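Local coordinates for protein acyl-CoA dehydrogenase (PDB 2PG0) that binds FAD and probably catalyses the alpha-beta dehydrogenation of acyl thioesters, at residues Y9-H14 with N68-Y73; T143-D148 with V172-D177; I254-A259 with W328-A333. All coordinates share one frame; numbering follows the deposited sequence.

Contact 1. Residues Y9-H14 with N68-Y73; sequences YLREEH and NADFAY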
loop_
_atom_site.group_PDB
_atom_site.type_symbol
_atom_site.label_atom_id
_atom_site.label_comp_id
_atom_site.label_asym_id
_atom_site.label_seq_id
_atom_site.Cartn_x
_atom_site.Cartn_y
_atom_site.Cartn_z
ATOM N N TYR A 9 -13.506 21.866 20.955
ATOM C CA TYR A 9 -12.625 22.321 22.033
ATOM C C TYR A 9 -12.153 23.770 21.868
ATOM O O TYR A 9 -11.601 24.344 22.803
ATOM C CB TYR A 9 -11.443 21.365 22.269
ATOM C CG TYR A 9 -10.538 21.163 21.077
ATOM C CD1 TYR A 9 -9.461 22.016 20.842
ATOM C CD2 TYR A 9 -10.751 20.107 20.182
ATOM C CE1 TYR A 9 -8.625 21.838 19.748
ATOM C CE2 TYR A 9 -9.912 19.916 19.086
ATOM C CZ TYR A 9 -8.854 20.787 18.874
ATOM O OH TYR A 9 -8.020 20.620 17.787
ATOM N N LEU A 10 -12.367 24.349 20.690
ATOM C CA LEU A 10 -11.975 25.738 20.447
ATOM C C LEU A 10 -13.173 26.671 20.540
ATOM O O LEU A 10 -14.183 26.470 19.859
ATOM C CB LEU A 10 -11.301 25.902 19.083
ATOM C CG LEU A 10 -10.007 25.126 18.807
ATOM C CD1 LEU A 10 -9.598 25.275 17.351
ATOM C CD2 LEU A 10 -8.859 25.543 19.741
ATOM N N ARG A 11 -13.054 27.688 21.387
ATOM C CA ARG A 11 -14.044 28.762 21.408
ATOM C C ARG A 11 -13.440 30.064 20.886
ATOM O O ARG A 11 -12.259 30.112 20.537
ATOM C CB ARG A 11 -14.667 28.916 22.794
ATOM C CG ARG A 11 -13.696 29.132 23.933
ATOM C CD ARG A 11 -14.403 28.941 25.277
ATOM N NE ARG A 11 -14.659 27.527 25.539
ATOM C CZ ARG A 11 -13.900 26.754 26.314
ATOM N NH1 ARG A 11 -12.830 27.253 26.929
ATOM N NH2 ARG A 11 -14.215 25.474 26.476
ATOM N N GLU A 12 -14.255 31.115 20.819
ATOM C CA GLU A 12 -13.797 32.396 20.284
ATOM C C GLU A 12 -12.471 32.873 20.892
ATOM O O GLU A 12 -11.604 33.350 20.164
ATOM C CB GLU A 12 -14.891 33.470 20.399
ATOM C CG GLU A 12 -14.675 34.694 19.497
ATOM C CD GLU A 12 -14.472 34.354 18.017
ATOM O OE1 GLU A 12 -15.098 33.395 17.512
ATOM O OE2 GLU A 12 -13.688 35.060 17.346
ATOM N N GLU A 13 -12.312 32.728 22.211
ATOM C CA GLU A 13 -11.072 33.127 22.894
ATOM C C GLU A 13 -9.814 32.433 22.333
ATOM O O GLU A 13 -8.739 33.041 22.258
ATOM C CB GLU A 13 -11.178 32.930 24.412
ATOM C CG GLU A 13 -11.046 31.486 24.886
ATOM C CD GLU A 13 -11.409 31.299 26.337
ATOM O OE1 GLU A 13 -10.490 31.117 27.165
ATOM O OE2 GLU A 13 -12.620 31.331 26.652
ATOM N N HIS A 14 -9.963 31.167 21.941
ATOM C CA HIS A 14 -8.863 30.399 21.348
ATOM C C HIS A 14 -8.579 30.882 19.932
ATOM O O HIS A 14 -7.428 30.896 19.492
ATOM C CB HIS A 14 -9.171 28.894 21.357
ATOM C CG HIS A 14 -9.383 28.326 22.727
ATOM N ND1 HIS A 14 -10.619 27.924 23.185
ATOM C CD2 HIS A 14 -8.518 28.109 23.747
ATOM C CE1 HIS A 14 -10.505 27.472 24.422
ATOM N NE2 HIS A 14 -9.240 27.574 24.786
ATOM N N ASN A 68 -3.505 29.889 34.034
ATOM C CA ASN A 68 -4.545 28.881 34.257
ATOM C C ASN A 68 -5.265 28.449 32.980
ATOM O O ASN A 68 -6.449 28.088 33.008
ATOM C CB ASN A 68 -5.548 29.357 35.320
ATOM C CG ASN A 68 -4.971 29.322 36.707
ATOM O OD1 ASN A 68 -4.478 30.330 37.206
ATOM N ND2 ASN A 68 -4.996 28.147 37.333
ATOM N N ALA A 69 -4.533 28.470 31.865
ATOM C CA ALA A 69 -5.095 28.159 30.555
ATOM C C ALA A 69 -5.449 26.684 30.431
ATOM O O ALA A 69 -4.764 25.834 30.991
ATOM C CB ALA A 69 -4.120 28.551 29.459
ATOM N N ASP A 70 -6.514 26.385 29.693
ATOM C CA ASP A 70 -6.851 24.992 29.402
ATOM C C ASP A 70 -5.970 24.433 28.277
ATOM O O ASP A 70 -5.204 25.169 27.646
ATOM C CB ASP A 70 -8.361 24.809 29.140
ATOM C CG ASP A 70 -8.814 25.318 27.774
ATOM O OD1 ASP A 70 -7.981 25.660 26.911
ATOM O OD2 ASP A 70 -10.041 25.350 27.556
ATOM N N PHE A 71 -6.088 23.127 28.038
ATOM C CA PHE A 71 -5.249 22.421 27.066
ATOM C C PHE A 71 -5.431 22.896 25.616
ATOM O O PHE A 71 -4.528 22.737 24.791
ATOM C CB PHE A 71 -5.486 20.909 27.177
ATOM C CG PHE A 71 -4.584 20.084 26.306
ATOM C CD1 PHE A 71 -3.230 19.940 26.609
ATOM C CD2 PHE A 71 -5.093 19.443 25.177
ATOM C CE1 PHE A 71 -2.388 19.172 25.787
ATOM C CE2 PHE A 71 -4.259 18.674 24.358
ATOM C CZ PHE A 71 -2.907 18.544 24.661
ATOM N N ALA A 72 -6.585 23.479 25.301
ATOM C CA ALA A 72 -6.818 23.997 23.949
ATOM C C ALA A 72 -5.811 25.091 23.574
ATOM O O ALA A 72 -5.416 25.194 22.407
ATOM C CB ALA A 72 -8.245 24.487 23.785
ATOM N N TYR A 73 -5.391 25.890 24.561
ATOM C CA TYR A 73 -4.326 26.873 24.334
ATOM C C TYR A 73 -3.027 26.194 23.918
ATOM O O TYR A 73 -2.332 26.689 23.034
ATOM C CB TYR A 73 -4.101 27.763 25.556
ATOM C CG TYR A 73 -5.163 28.815 25.705
ATOM C CD1 TYR A 73 -5.032 30.054 25.071
ATOM C CD2 TYR A 73 -6.307 28.572 26.465
ATOM C CE1 TYR A 73 -6.019 31.036 25.202
ATOM C CE2 TYR A 73 -7.303 29.545 26.601
ATOM C CZ TYR A 73 -7.146 30.773 25.966
ATOM O OH TYR A 73 -8.122 31.740 26.088
HETATM O O HOH W 1 -11.782 24.290 25.405
#

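Contact 2. Residues T143-D148 with V172-D177; sequences TTAVKD and VACKTD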
loop_
_atom_site.group_PDB
_atom_site.type_symbol
_atom_site.label_atom_id
_atom_site.label_comp_id
_atom_site.label_asym_id
_atom_site.label_seq_id
_atom_site.Cartn_x
_atom_site.Cartn_y
_atom_site.Cartn_z
ATOM N N THR A 143 21.304 3.773 33.716
ATOM C CA THR A 143 21.757 4.941 34.487
ATOM C C THR A 143 21.395 4.714 35.953
ATOM O O THR A 143 20.249 4.418 36.269
ATOM C CB THR A 143 21.151 6.282 33.964
ATOM O OG1 THR A 143 21.610 6.528 32.627
ATOM C CG2 THR A 143 21.573 7.461 34.848
ATOM N N THR A 144 22.388 4.826 36.835
ATOM C CA THR A 144 22.174 4.591 38.257
ATOM C C THR A 144 22.240 5.878 39.073
ATOM O O THR A 144 22.961 6.816 38.727
ATOM C CB THR A 144 23.204 3.593 38.849
ATOM O OG1 THR A 144 24.526 4.107 38.672
ATOM C CG2 THR A 144 23.095 2.233 38.172
ATOM N N ALA A 145 21.475 5.901 40.157
ATOM C CA ALA A 145 21.543 6.965 41.151
ATOM C C ALA A 145 21.679 6.303 42.511
ATOM O O ALA A 145 20.729 5.710 43.017
ATOM C CB ALA A 145 20.293 7.837 41.094
ATOM N N VAL A 146 22.879 6.382 43.080
ATOM C CA VAL A 146 23.170 5.746 44.357
ATOM C C VAL A 146 23.180 6.815 45.443
ATOM O O VAL A 146 23.896 7.813 45.341
ATOM C CB VAL A 146 24.525 4.993 44.328
ATOM C CG1 VAL A 146 24.771 4.258 45.655
ATOM C CG2 VAL A 146 24.570 4.013 43.162
ATOM N N LYS A 147 22.362 6.606 46.469
ATOM C CA LYS A 147 22.267 7.536 47.586
ATOM C C LYS A 147 23.583 7.571 48.362
ATOM O O LYS A 147 24.167 6.527 48.665
ATOM C CB LYS A 147 21.100 7.147 48.502
ATOM C CG LYS A 147 20.673 8.225 49.484
ATOM C CD LYS A 147 19.894 9.329 48.788
ATOM C CE LYS A 147 19.484 10.416 49.763
ATOM N NZ LYS A 147 18.376 9.984 50.659
ATOM N N ASP A 148 24.056 8.781 48.643
ATOM C CA ASP A 148 25.251 8.995 49.454
ATOM C C ASP A 148 25.050 10.280 50.253
ATOM O O ASP A 148 25.253 11.382 49.738
ATOM C CB ASP A 148 26.506 9.087 48.573
ATOM C CG ASP A 148 27.803 9.151 49.384
ATOM O OD1 ASP A 148 27.769 8.971 50.623
ATOM O OD2 ASP A 148 28.871 9.375 48.774
ATOM N N VAL A 172 15.397 13.307 34.805
ATOM C CA VAL A 172 16.205 12.133 34.448
ATOM C C VAL A 172 15.638 10.832 35.031
ATOM O O VAL A 172 15.437 10.721 36.243
ATOM C CB VAL A 172 17.695 12.309 34.863
ATOM C CG1 VAL A 172 18.532 11.089 34.460
ATOM C CG2 VAL A 172 18.278 13.580 34.239
ATOM N N ALA A 173 15.385 9.855 34.158
ATOM C CA ALA A 173 14.965 8.521 34.596
ATOM C C ALA A 173 16.211 7.699 34.905
ATOM O O ALA A 173 17.076 7.524 34.050
ATOM C CB ALA A 173 14.107 7.834 33.527
ATOM N N CYS A 174 16.311 7.213 36.137
ATOM C CA CYS A 174 17.498 6.474 36.564
ATOM C C CYS A 174 17.127 5.334 37.501
ATOM O O CYS A 174 16.036 5.316 38.063
ATOM C CB CYS A 174 18.489 7.413 37.245
ATOM S SG CYS A 174 17.718 8.422 38.505
ATOM N N LYS A 175 18.033 4.373 37.655
ATOM C CA LYS A 175 17.784 3.259 38.555
ATOM C C LYS A 175 18.365 3.542 39.938
ATOM O O LYS A 175 19.581 3.521 40.133
ATOM C CB LYS A 175 18.314 1.944 37.971
ATOM C CG LYS A 175 17.513 1.442 36.766
ATOM C CD LYS A 175 17.506 -0.081 36.694
ATOM C CE LYS A 175 16.796 -0.592 35.441
ATOM N NZ LYS A 175 15.361 -0.213 35.417
ATOM N N THR A 176 17.479 3.847 40.882
ATOM C CA THR A 176 17.859 4.011 42.288
ATOM C C THR A 176 18.038 2.652 42.982
ATOM O O THR A 176 18.697 2.554 44.021
ATOM C CB THR A 176 16.844 4.873 43.061
ATOM O OG1 THR A 176 15.510 4.488 42.702
ATOM C CG2 THR A 176 17.051 6.351 42.744
ATOM N N ASP A 177 17.449 1.612 42.394
ATOM C CA ASP A 177 17.679 0.232 42.814
ATOM C C ASP A 177 17.781 -0.665 41.577
ATOM O O ASP A 177 16.762 -1.122 41.058
ATOM C CB ASP A 177 16.568 -0.248 43.755
ATOM C CG ASP A 177 16.789 -1.679 44.261
ATOM O OD1 ASP A 177 17.875 -2.268 44.030
ATOM O OD2 ASP A 177 15.859 -2.215 44.900
HETATM O O HOH W 2 19.721 4.609 45.388
#

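Contact 3. Residues I254-A259 with W328-A333; sequences IAAQTA and WITEMA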
loop_
_atom_site.group_PDB
_atom_site.type_symbol
_atom_site.label_atom_id
_atom_site.label_comp_id
_atom_site.label_asym_id
_atom_site.label_seq_id
_atom_site.Cartn_x
_atom_site.Cartn_y
_atom_site.Cartn_z
ATOM N N ILE A 254 -0.575 15.663 17.203
ATOM C CA ILE A 254 -1.003 17.019 16.807
ATOM C C ILE A 254 -0.011 17.667 15.828
ATOM O O ILE A 254 -0.426 18.209 14.793
ATOM C CB ILE A 254 -1.263 17.933 18.032
ATOM C CG1 ILE A 254 -2.492 17.439 18.807
ATOM C CG2 ILE A 254 -1.441 19.402 17.596
ATOM C CD1 ILE A 254 -2.623 17.997 20.234
ATOM N N ALA A 255 1.284 17.580 16.138
ATOM C CA ALA A 255 2.336 18.165 15.295
ATOM C C ALA A 255 2.439 17.487 13.930
ATOM O O ALA A 255 2.646 18.144 12.905
ATOM C CB ALA A 255 3.694 18.130 16.015
ATOM N N ALA A 256 2.298 16.165 13.908
ATOM C CA ALA A 256 2.331 15.449 12.640
ATOM C C ALA A 256 1.112 15.779 11.758
ATOM O O ALA A 256 1.242 15.906 10.533
ATOM C CB ALA A 256 2.456 13.948 12.877
ATOM N N GLN A 257 -0.057 15.926 12.381
ATOM C CA GLN A 257 -1.283 16.280 11.666
ATOM C C GLN A 257 -1.105 17.647 11.001
ATOM O O GLN A 257 -1.400 17.819 9.816
ATOM C CB GLN A 257 -2.492 16.283 12.615
ATOM C CG GLN A 257 -3.826 16.668 11.959
ATOM C CD GLN A 257 -4.265 15.703 10.877
ATOM O OE1 GLN A 257 -4.060 14.486 10.981
ATOM N NE2 GLN A 257 -4.863 16.244 9.820
ATOM N N THR A 258 -0.610 18.606 11.779
ATOM C CA THR A 258 -0.319 19.949 11.263
ATOM C C THR A 258 0.715 19.941 10.127
ATOM O O THR A 258 0.555 20.652 9.129
ATOM C CB THR A 258 0.150 20.882 12.388
ATOM O OG1 THR A 258 -0.822 20.877 13.432
ATOM C CG2 THR A 258 0.300 22.306 11.868
ATOM N N ALA A 259 1.767 19.140 10.282
ATOM C CA ALA A 259 2.813 19.022 9.259
ATOM C C ALA A 259 2.228 18.525 7.938
ATOM O O ALA A 259 2.538 19.068 6.877
ATOM C CB ALA A 259 3.938 18.104 9.736
ATOM N N TRP A 328 -0.695 6.206 13.283
ATOM C CA TRP A 328 -1.368 6.354 11.997
ATOM C C TRP A 328 -1.132 7.729 11.370
ATOM O O TRP A 328 -0.869 7.818 10.176
ATOM C CB TRP A 328 -2.862 6.049 12.100
ATOM C CG TRP A 328 -3.484 5.913 10.748
ATOM C CD1 TRP A 328 -3.605 4.763 10.007
ATOM C CD2 TRP A 328 -4.049 6.964 9.955
ATOM N NE1 TRP A 328 -4.222 5.037 8.811
ATOM C CE2 TRP A 328 -4.507 6.378 8.751
ATOM C CE3 TRP A 328 -4.235 8.341 10.154
ATOM C CZ2 TRP A 328 -5.132 7.124 7.746
ATOM C CZ3 TRP A 328 -4.857 9.083 9.156
ATOM C CH2 TRP A 328 -5.299 8.472 7.966
ATOM N N ILE A 329 -1.209 8.779 12.184
ATOM C CA ILE A 329 -1.010 10.147 11.687
ATOM C C ILE A 329 0.447 10.385 11.261
ATOM O O ILE A 329 0.702 11.031 10.242
ATOM C CB ILE A 329 -1.520 11.231 12.673
ATOM C CG1 ILE A 329 -3.046 11.141 12.809
ATOM C CG2 ILE A 329 -1.162 12.634 12.168
ATOM C CD1 ILE A 329 -3.642 11.988 13.952
ATOM N N THR A 330 1.400 9.865 12.029
ATOM C CA THR A 330 2.807 10.010 11.638
ATOM C C THR A 330 3.106 9.286 10.317
ATOM O O THR A 330 3.767 9.850 9.442
ATOM C CB THR A 330 3.807 9.636 12.760
ATOM O OG1 THR A 330 3.617 8.271 13.173
ATOM C CG2 THR A 330 3.674 10.592 13.955
ATOM N N GLU A 331 2.608 8.055 10.157
ATOM C CA GLU A 331 2.767 7.341 8.879
ATOM C C GLU A 331 2.076 8.082 7.736
ATOM O O GLU A 331 2.622 8.172 6.642
ATOM C CB GLU A 331 2.264 5.896 8.948
ATOM C CG GLU A 331 3.093 4.973 9.841
ATOM C CD GLU A 331 4.588 4.897 9.475
ATOM O OE1 GLU A 331 4.968 5.135 8.309
ATOM O OE2 GLU A 331 5.387 4.572 10.376
ATOM N N MET A 332 0.887 8.620 8.008
ATOM C CA MET A 332 0.123 9.371 7.012
ATOM C C MET A 332 0.892 10.619 6.570
ATOM O O MET A 332 0.946 10.935 5.389
ATOM C CB MET A 332 -1.228 9.775 7.589
ATOM C CG MET A 332 -2.262 10.133 6.557
ATOM S SD MET A 332 -3.535 11.121 7.352
ATOM C CE MET A 332 -2.597 12.668 7.520
ATOM N N ALA A 333 1.511 11.304 7.530
ATOM C CA ALA A 333 2.264 12.515 7.232
ATOM C C ALA A 333 3.518 12.181 6.420
ATOM O O ALA A 333 3.910 12.936 5.530
ATOM C CB ALA A 333 2.601 13.259 8.516
#

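Contact 1. Residues Y9-H14 with N68-Y73
The carboxylate of Asp70 is gripped through both oxygens. Its OD1 takes the N-H of His14 NE2 at 3.1 Å on the syn side and also a weak bond from Ala72 N; the imidazole and carboxylate planes lie only 8° apart, yet the His14 bond is tilted out of both. OD2 has a weak, long salt bridge to Arg11 NH1 (3.4 Å) and accepts from a water that also donates to Tyr9 O. Aspartate suits this place because its short side chain can serve as N-cap of helix 71-84 while reaching across to the histidine. The other ring nitrogen, His14 ND1, receives Arg11 N at 3.0 Å in the ring plane, which fixes the rotation of the imidazole and leaves NE2 as the donor. The contact thus joins the starts of helices 12-28 and 71-84 in the N-terminal helical domain. Ala72 CB, small enough to fit closely, lies over one face of the His14 ring, 3.7 Å from its centroid, and meets the edge of the Tyr9 ring. With CG beside its backbone N (chi1 -76°), Tyr73 brings one ring face against His14 CD2, and its OH donates to the anti lone pair of Glu13 OE1 at 2.7 Å.

Contact 2. Residues T143-D148 with V172-D177
Thr143, just ahead of strand 144-148, meets Cys174 and Lys175. Its carbonyl O accepts Lys175 N at 2.6 Å, a short and nearly straight bond (177° at the hydrogen) lying in the carbonyl plane. With its methyl CG2 anti to the backbone N, Thr143 sets that branch 3.9 Å from Cys174 CB, while OG1 bonds to Glu131; a threonine serves both needs. At Thr144 the two backbones form a single bridge of parallel type with Lys175, the short strand axes standing 67° apart. The CB of Thr144 points away from the partner, though it still lies close to Lys175 O, and its CA approaches that oxygen at 3.4 Å in a C-H...O contact. The same oxygen accepts Ala145 N at 3.0 Å, here from above the carbonyl plane, 52° out of it and not on a lone pair. Ala145 CB, a small methyl, touches both Cys174 SG (3.7 Å) and Thr176 CG2 (3.9 Å). The thiol gets there with SG between its backbone N and carbonyl carbon, and its modest bulk suits this buried spot. Beyond the bridge, a water donates to both Ala145 O and Thr176 O. Strand 144-148 pairs with strand 151-161, and strand 169-175 with 187-193, so the bridge links the two sheets of the beta-rich middle domain. The bent chain of Lys175 carries NZ to the carbonyls of Ala139 and Pro183. Both direct hydrogen bonds between the segments are main-chain, so the join rests on backbone polarity, with the side chains adding apolar contacts.

Contact 3. Residues I254-A259 with W328-A333
Helices 237-273 and 319-343 of the C-terminal helical domain run side by side here, and Ala256 presses its methyl against the partner helix. The short axes approach to 8.6 Å and differ by 26° in direction, a closeness that small side chains on both helices allow. Ala256 CB touches the methyl CG2 of Thr330 at 3.7 Å and CG2 of Ile329 at 3.9 Å, and Ala333 CB comes 3.6 Å from Ala256 O. Thr330 has CG2 anti to its carbonyl carbon, which points the methyl at Ala256, while its OG1 engages Lys326 O in its own helix and Asn372. A threonine can thus give an apolar branch to the packing and keep its hydroxyl satisfied. Ile329 CG2 packs against Gln257, reaching its backbone N at 3.5 Å and its amide oxygen OE1 at 3.6 Å. This interface belongs to the helical bundle that characterises the acyl-CoA dehydrogenase fold, and helix 285-313 lies alongside it, touching Ile329 through Val305. Gln257 has CG anti to its backbone N (chi1 179°) and then bends at chi2, bringing OE1 against CG2 and CD1 of Ile329, the two chains crossing at a slant. Its NE2 bonds to Glu261 and to the carbonyl of Ile298, so glutamine carries a buried polar group to partners on two helices while its CB packs on Ile329 CG2. Met332, flexible and unbranched, brings CE within 4.2 Å of Gln257 OE1. Trp328, on the same segment, packs on Leu300 of the second subunit.

Overall arrangement
Along the chain the three contacts follow one another without overlap, contact 1 in the N-terminal helical region, contact 2 in the beta-rich middle domain and contact 3 in the C-terminal helical domain. Contacts 1 and 3 are neighbours, their centres 22 Å apart and nearest atoms about 4 Å: helix 71-84 of contact 1 also touches helix 237-273 of contact 3, and helix 285-313 borders both. Contact 2 stands apart, with centres 39 Å from contact 1 and 36 Å from contact 3. A bound FAD lies about 8 Å from the side chain of Ala173, in contact 2, and one lies about 11 Å from that of Thr330, in contact 3.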